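Putative endonuclease/exonuclease/phosphatase family protein (Bacteroides vulgatus ATCC 8482, PDB 3G6S) belongs to the DNase I-like endonuclease/exonuclease/phosphatase family and may act as a nuclease, cleaving phosphodiester bonds in nucleic acid. Local coordinates at residues A[181-184]-A[185-189]; A[209-212]-A[213-216]; A[123-126]-A[127-130]. All coordinates share one frame; numbering follows the deposited sequence.

Interaction 1. Residues A[181-184]-A[185-189]; sequences AYET and ITTNE
Ala181 meets Ile185 through its carbonyl: Ala181 O lies 3.2 Å from Ile185 CG1 and also accepts a weak bond from the backbone N of Ile185. The same oxygen takes the hydroxyl of Thr184, with Thr184 OG1 at 3.1 Å from Ala181 O; the hydroxyl folds back to this carbonyl three residues earlier from a position between its own backbone N and carbonyl carbon (chi1 85°). Tyr182 offers both its carbonyl and its ring to Thr186. The hydroxyl of Thr186 donates to the carbonyl, Thr186 OG1 to Tyr182 O measuring 2.8 Å, and the backbone N of Thr186 adds a weak bond to that oxygen. Because Thr186 OG1 stands beside its own backbone N (chi1 -72°), it also sits over one face of the Tyr182 ring, 3.4 Å above the plane and offset toward the rim. The phenol itself reaches past the segment to Asp194. Helix 180-186, on which these residues lie, is one of those flanking the sheets of this DNase I-like alpha/beta fold; Ile185 and Thr184 rest on Ala151 of helix 144-161, and Ile185 and Thr186 on Phe227 of strand 224-228. Glu183 O is gripped twice by Thr187, by the backbone N at 2.8 Å and by the hydroxyl, Thr187 OG1 standing 2.6 Å from Glu183 O. The two donors come from opposite faces of the carbonyl plane, the hydroxyl from well above it. The Glu183 side chain slants across that of Thr187, its CG 3.8 Å from Thr187 CG2. Thr184 O lies 3.2 Å from Asn188 CB and receives a bond from a water that in turn accepts from Asn188 ND2, while Asn188 OD1 is taken by the backbone N of Phe190.

Interaction 2. Residues A[209-212]-A[213-216]; sequences FHDF and ARIP
With CG lodged between the backbone N and the carbonyl carbon (chi1 46°), the imidazole of His210 turns back toward the following residues, and ND1 comes within 2.9 Å of the backbone N of Ala213. Arg214 doubles back as well: a bend at chi3 (-62°) turns its guanidinium onto Asp211. His210 ND1 accepts a nearly straight N-H from Ala213, although the donor stands tilted from the ring plane. One residue on, Arg214 NE donates to Asp211 O at 3.0 Å, almost in line with the carbonyl and in the plane of the guanidinium. The carboxylate lies close by, its plane 29° from that of the guanidinium, and Arg214 NH2 makes a salt bridge to Asp211 OD1 at 3.2 Å, weak as a hydrogen bond. The same NH2 sits at the edge of the Phe212 ring, 3.5 Å from Phe212 CD2.

His210 O receives the backbone N of Ile215 at 3.1 Å, and more weakly that of Arg214. Ile215 CD1 then packs on Asp211 CB at 3.7 Å and touches the Phe209 ring. This irregular turn lies in the loop between strands 201-204 and 224-228; Phe209 meets the ring of His251, Phe212 rests on Leu247, and His210 NE2 bonds weakly to Asn252 OD1. Two side-chain nitrogens, His210 ND1 and Arg214 NE, together with His210 O, thus tie up main-chain groups of a loop without regular structure.

Interaction 3. Residues A[123-126]-A[127-130]; sequences FKDK and ATGK
A tight hairpin turn joins strand 117-125 to its antiparallel neighbour 131-138, and Asp125 is the residue around which it closes. Its backbone N donates to Lys130 O at 2.8 Å, the bond that shuts the mouth of the loop. Lys130 O is also approached by Lys124 CA at 3.2 Å in a CA-H...O contact. Inside, Asp125 O takes the backbone N of Gly129 at 2.7 Å and, weakly, those of Ala127 and Thr128; the bond from Ala127 makes Lys126 the centre of an inverse gamma turn. The carboxylate follows the chain round: with CG anti to the backbone N (chi1 -173°), Asp125 OD2 accepts from the backbone N of Thr128 at 2.9 Å, on its anti side and 33° out of the carboxylate plane. Thr128 OG1 lies 3.2 Å from Asp125 CB and accepts from the N of Lys130, an ST turn, while Gly129 takes a positive phi (79°), which by itself favours glycine. Were Asp125 an alanine, the amide of Thr128 would probably lose its carboxylate acceptor, leaving a weak bond to the carbonyl to hold that part of the loop.

The hairpin lies at the end of strands 117-125 and 131-138; strand 88-97 flanks 117-125 on its other side, where Phe123 and Asp125 touch Tyr88, and strand 2-10 of the other sheet meets the turn through Thr2, which bonds to Thr128 OG1.

How the interactions relate
All three contacts are local, between residues close in sequence, at the periphery of one DNase I-like domain. None touches another: nearest atoms are about 14 Å apart between interactions 1 and 2 and about 18 Å between 1 and 3. Interactions 2 and 3 lie on opposite sides of the chain's centre, their own centres 39 Å apart. The six-stranded sheet relates interactions 1 and 3: the hairpin of 123-130 joins two of its strands, while helix 180-186 rests on strand 224-228. Interaction 2, in the loop leading into that same strand, adjoins Asp250 and His251, part of a Ser-Asp-His stretch that in DNase I-like relatives belongs to the active site, and so probably borders the catalytic region.

Interaction 1. Residues A[181-184]-A[185-189]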
loop_
_atom_site.group_PDB
_atom_site.type_symbol
_atom_site.label_atom_id
_atom_site.label_comp_id
_atom_site.label_asym_id
_atom_site.label_seq_id
_atom_site.Cartn_x
_atom_site.Cartn_y
_atom_site.Cartn_z
ATOM N N ALA A 181 -8.786 -9.418 11.204
ATOM C CA ALA A 181 -7.461 -9.268 10.617
ATOM C C ALA A 181 -6.851 -7.966 11.129
ATOM O O ALA A 181 -5.662 -7.898 11.425
ATOM C CB ALA A 181 -7.539 -9.254 9.087
ATOM N N TYR A 182 -7.667 -6.927 11.236
ATOM C CA TYR A 182 -7.162 -5.662 11.729
ATOM C C TYR A 182 -6.695 -5.838 13.160
ATOM O O TYR A 182 -5.719 -5.221 13.589
ATOM C CB TYR A 182 -8.248 -4.595 11.677
ATOM C CG TYR A 182 -7.842 -3.286 12.304
ATOM C CD1 TYR A 182 -7.928 -3.091 13.690
ATOM C CD2 TYR A 182 -7.418 -2.222 11.516
ATOM C CE1 TYR A 182 -7.614 -1.867 14.265
ATOM C CE2 TYR A 182 -7.099 -0.995 12.083
ATOM C CZ TYR A 182 -7.204 -0.822 13.447
ATOM O OH TYR A 182 -6.939 0.417 13.977
ATOM N N GLU A 183 -7.396 -6.686 13.898
ATOM C CA GLU A 183 -7.060 -6.923 15.289
ATOM C C GLU A 183 -5.811 -7.794 15.453
ATOM O O GLU A 183 -5.065 -7.626 16.415
ATOM C CB GLU A 183 -8.257 -7.555 15.996
ATOM C CG GLU A 183 -8.192 -7.493 17.503
ATOM C CD GLU A 183 -8.258 -8.869 18.129
ATOM O OE1 GLU A 183 -8.311 -8.963 19.375
ATOM O OE2 GLU A 183 -8.255 -9.861 17.368
ATOM N N THR A 184 -5.566 -8.707 14.514
ATOM C CA THR A 184 -4.390 -9.569 14.620
ATOM C C THR A 184 -3.076 -8.799 14.424
ATOM O O THR A 184 -2.067 -9.141 15.035
ATOM C CB THR A 184 -4.420 -10.759 13.617
ATOM O OG1 THR A 184 -3.905 -10.341 12.349
ATOM C CG2 THR A 184 -5.838 -11.277 13.438
ATOM N N ILE A 185 -3.069 -7.770 13.577
ATOM C CA ILE A 185 -1.837 -7.004 13.386
ATOM C C ILE A 185 -1.748 -5.833 14.346
ATOM O O ILE A 185 -0.690 -5.232 14.510
ATOM C CB ILE A 185 -1.691 -6.453 11.958
ATOM C CG1 ILE A 185 -3.043 -6.028 11.414
ATOM C CG2 ILE A 185 -1.025 -7.479 11.077
ATOM C CD1 ILE A 185 -3.007 -5.679 9.944
ATOM N N THR A 186 -2.869 -5.518 14.982
ATOM C CA THR A 186 -2.946 -4.420 15.929
ATOM C C THR A 186 -2.703 -4.909 17.358
ATOM O O THR A 186 -2.178 -4.165 18.187
ATOM C CB THR A 186 -4.337 -3.744 15.834
ATOM O OG1 THR A 186 -4.418 -3.016 14.607
ATOM C CG2 THR A 186 -4.582 -2.790 16.990
ATOM N N THR A 187 -3.061 -6.158 17.645
ATOM C CA THR A 187 -2.897 -6.690 18.995
ATOM C C THR A 187 -1.935 -7.867 19.087
ATOM O O THR A 187 -2.126 -8.793 19.884
ATOM C CB THR A 187 -4.262 -7.114 19.578
ATOM O OG1 THR A 187 -4.733 -8.299 18.914
ATOM C CG2 THR A 187 -5.269 -5.986 19.400
ATOM N N ASN A 188 -0.892 -7.819 18.275
ATOM C CA ASN A 188 0.113 -8.868 18.253
ATOM C C ASN A 188 1.309 -8.475 19.118
ATOM O O ASN A 188 1.575 -7.291 19.331
ATOM C CB ASN A 188 0.556 -9.109 16.812
ATOM C CG ASN A 188 1.531 -10.254 16.681
ATOM O OD1 ASN A 188 2.731 -10.095 16.899
ATOM N ND2 ASN A 188 1.017 -11.425 16.327
ATOM N N GLU A 189 2.013 -9.482 19.625
ATOM C CA GLU A 189 3.192 -9.275 20.461
ATOM C C GLU A 189 4.155 -8.298 19.771
ATOM O O GLU A 189 4.857 -7.536 20.430
ATOM C CB GLU A 189 3.850 -10.627 20.711
ATOM C CG GLU A 189 5.014 -10.622 21.664
ATOM C CD GLU A 189 5.384 -12.031 22.085
ATOM O OE1 GLU A 189 5.621 -12.885 21.195
ATOM O OE2 GLU A 189 5.439 -12.288 23.308
HETATM O O HOH W 1 -1.943 -10.981 16.887
#

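Interaction 2. Residues A[209-212]-A[213-216]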
loop_
_atom_site.group_PDB
_atom_site.type_symbol
_atom_site.label_atom_id
_atom_site.label_comp_id
_atom_site.label_asym_id
_atom_site.label_seq_id
_atom_site.Cartn_x
_atom_site.Cartn_y
_atom_site.Cartn_z
ATOM N N PHE A 209 -13.018 4.107 0.339
ATOM C CA PHE A 209 -13.662 3.484 -0.810
ATOM C C PHE A 209 -15.021 4.130 -1.064
ATOM O O PHE A 209 -15.839 4.231 -0.161
ATOM C CB PHE A 209 -13.837 1.989 -0.586
ATOM C CG PHE A 209 -14.354 1.263 -1.789
ATOM C CD1 PHE A 209 -13.580 1.179 -2.947
ATOM C CD2 PHE A 209 -15.626 0.692 -1.777
ATOM C CE1 PHE A 209 -14.066 0.539 -4.085
ATOM C CE2 PHE A 209 -16.132 0.046 -2.903
ATOM C CZ PHE A 209 -15.353 -0.034 -4.067
ATOM N N HIS A 210 -15.258 4.563 -2.294
ATOM C CA HIS A 210 -16.512 5.215 -2.648
ATOM C C HIS A 210 -17.072 4.686 -3.970
ATOM O O HIS A 210 -18.124 5.133 -4.425
ATOM C CB HIS A 210 -16.279 6.723 -2.740
ATOM C CG HIS A 210 -15.048 7.089 -3.513
ATOM N ND1 HIS A 210 -14.947 6.916 -4.875
ATOM C CD2 HIS A 210 -13.851 7.571 -3.102
ATOM C CE1 HIS A 210 -13.738 7.275 -5.273
ATOM N NE2 HIS A 210 -13.055 7.675 -4.218
ATOM N N ASP A 211 -16.359 3.739 -4.576
ATOM C CA ASP A 211 -16.761 3.128 -5.844
ATOM C C ASP A 211 -17.016 4.178 -6.930
ATOM O O ASP A 211 -18.052 4.165 -7.587
ATOM C CB ASP A 211 -18.008 2.252 -5.632
ATOM C CG ASP A 211 -18.424 1.502 -6.888
ATOM O OD1 ASP A 211 -17.541 1.020 -7.628
ATOM O OD2 ASP A 211 -19.641 1.372 -7.133
ATOM N N PHE A 212 -16.060 5.082 -7.114
ATOM C CA PHE A 212 -16.181 6.144 -8.110
ATOM C C PHE A 212 -17.302 7.115 -7.760
ATOM O O PHE A 212 -18.116 7.478 -8.609
ATOM C CB PHE A 212 -16.422 5.555 -9.506
ATOM C CG PHE A 212 -15.218 4.878 -10.097
ATOM C CD1 PHE A 212 -14.049 5.592 -10.329
ATOM C CD2 PHE A 212 -15.251 3.526 -10.423
ATOM C CE1 PHE A 212 -12.924 4.974 -10.880
ATOM C CE2 PHE A 212 -14.131 2.899 -10.974
ATOM C CZ PHE A 212 -12.962 3.629 -11.203
ATOM N N ALA A 213 -17.324 7.529 -6.493
ATOM C CA ALA A 213 -18.317 8.464 -5.969
ATOM C C ALA A 213 -19.763 8.008 -6.151
ATOM O O ALA A 213 -20.664 8.834 -6.241
ATOM C CB ALA A 213 -18.123 9.836 -6.604
ATOM N N ARG A 214 -19.990 6.700 -6.199
ATOM C CA ARG A 214 -21.344 6.199 -6.361
ATOM C C ARG A 214 -21.956 5.790 -5.029
ATOM O O ARG A 214 -23.163 5.587 -4.921
ATOM C CB ARG A 214 -21.369 5.044 -7.365
ATOM C CG ARG A 214 -21.363 5.548 -8.796
ATOM C CD ARG A 214 -21.286 4.435 -9.825
ATOM N NE ARG A 214 -20.053 3.671 -9.707
ATOM C CZ ARG A 214 -19.613 2.816 -10.621
ATOM N NH1 ARG A 214 -20.310 2.614 -11.735
ATOM N NH2 ARG A 214 -18.476 2.157 -10.422
ATOM N N ILE A 215 -21.120 5.686 -4.005
ATOM C CA ILE A 215 -21.598 5.330 -2.677
ATOM C C ILE A 215 -21.650 6.605 -1.829
ATOM O O ILE A 215 -20.686 7.376 -1.790
ATOM C CB ILE A 215 -20.663 4.294 -2.010
ATOM C CG1 ILE A 215 -20.573 3.051 -2.882
ATOM C CG2 ILE A 215 -21.184 3.918 -0.653
ATOM C CD1 ILE A 215 -19.657 1.991 -2.336
ATOM N N PRO A 216 -22.786 6.856 -1.157
ATOM C CA PRO A 216 -22.892 8.059 -0.328
ATOM C C PRO A 216 -21.826 8.060 0.764
ATOM O O PRO A 216 -21.561 7.032 1.385
ATOM C CB PRO A 216 -24.312 7.970 0.225
ATOM C CG PRO A 216 -24.563 6.496 0.292
ATOM C CD PRO A 216 -23.994 6.022 -1.034
#

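Interaction 3. Residues A[123-126]-A[127-130]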
loop_
_atom_site.group_PDB
_atom_site.type_symbol
_atom_site.label_atom_id
_atom_site.label_comp_id
_atom_site.label_asym_id
_atom_site.label_seq_id
_atom_site.Cartn_x
_atom_site.Cartn_y
_atom_site.Cartn_z
ATOM N N PHE A 123 14.987 -0.206 2.610
ATOM C CA PHE A 123 15.476 1.091 2.136
ATOM C C PHE A 123 16.574 1.695 2.977
ATOM O O PHE A 123 16.855 1.247 4.078
ATOM C CB PHE A 123 14.333 2.107 2.099
ATOM C CG PHE A 123 13.408 1.943 0.940
ATOM C CD1 PHE A 123 13.843 2.205 -0.354
ATOM C CD2 PHE A 123 12.082 1.577 1.139
ATOM C CE1 PHE A 123 12.963 2.115 -1.436
ATOM C CE2 PHE A 123 11.195 1.485 0.061
ATOM C CZ PHE A 123 11.642 1.757 -1.231
ATOM N N LYS A 124 17.190 2.736 2.441
ATOM C CA LYS A 124 18.227 3.457 3.158
ATOM C C LYS A 124 18.117 4.889 2.713
ATOM O O LYS A 124 18.056 5.168 1.517
ATOM C CB LYS A 124 19.631 2.947 2.830
ATOM C CG LYS A 124 20.697 3.668 3.657
ATOM C CD LYS A 124 21.913 4.095 2.832
ATOM C CE LYS A 124 22.823 2.922 2.497
ATOM N NZ LYS A 124 24.000 3.356 1.703
ATOM N N ASP A 125 18.071 5.796 3.673
ATOM C CA ASP A 125 17.978 7.206 3.345
ATOM C C ASP A 125 19.384 7.634 2.942
ATOM O O ASP A 125 20.271 7.727 3.789
ATOM C CB ASP A 125 17.521 8.001 4.570
ATOM C CG ASP A 125 17.236 9.448 4.247
ATOM O OD1 ASP A 125 16.045 9.831 4.238
ATOM O OD2 ASP A 125 18.200 10.206 3.994
ATOM N N LYS A 126 19.591 7.884 1.654
ATOM C CA LYS A 126 20.908 8.282 1.183
ATOM C C LYS A 126 21.221 9.727 1.518
ATOM O O LYS A 126 21.634 10.500 0.664
ATOM C CB LYS A 126 21.042 8.039 -0.327
ATOM C CG LYS A 126 20.018 8.751 -1.164
ATOM C CD LYS A 126 19.595 7.896 -2.344
ATOM C CE LYS A 126 20.764 7.490 -3.216
ATOM N NZ LYS A 126 20.276 6.787 -4.434
ATOM N N ALA A 127 21.018 10.086 2.775
ATOM C CA ALA A 127 21.290 11.440 3.236
ATOM C C ALA A 127 21.529 11.348 4.733
ATOM O O ALA A 127 22.382 12.043 5.270
ATOM C CB ALA A 127 20.101 12.363 2.939
ATOM N N THR A 128 20.775 10.476 5.400
ATOM C CA THR A 128 20.912 10.280 6.838
ATOM C C THR A 128 21.485 8.895 7.143
ATOM O O THR A 128 21.950 8.644 8.249
ATOM C CB THR A 128 19.554 10.418 7.563
ATOM O OG1 THR A 128 18.709 9.318 7.212
ATOM C CG2 THR A 128 18.874 11.720 7.172
ATOM N N GLY A 129 21.449 8.000 6.158
ATOM C CA GLY A 129 21.961 6.652 6.357
ATOM C C GLY A 129 20.986 5.760 7.108
ATOM O O GLY A 129 21.306 4.625 7.449
ATOM N N LYS A 130 19.786 6.273 7.359
ATOM C CA LYS A 130 18.775 5.515 8.084
ATOM C C LYS A 130 18.211 4.347 7.290
ATOM O O LYS A 130 17.841 4.492 6.120
ATOM C CB LYS A 130 17.624 6.424 8.515
ATOM C CG LYS A 130 16.602 5.726 9.389
ATOM C CD LYS A 130 17.192 5.287 10.721
ATOM C CE LYS A 130 16.098 4.723 11.626
ATOM N NZ LYS A 130 16.594 4.248 12.959
#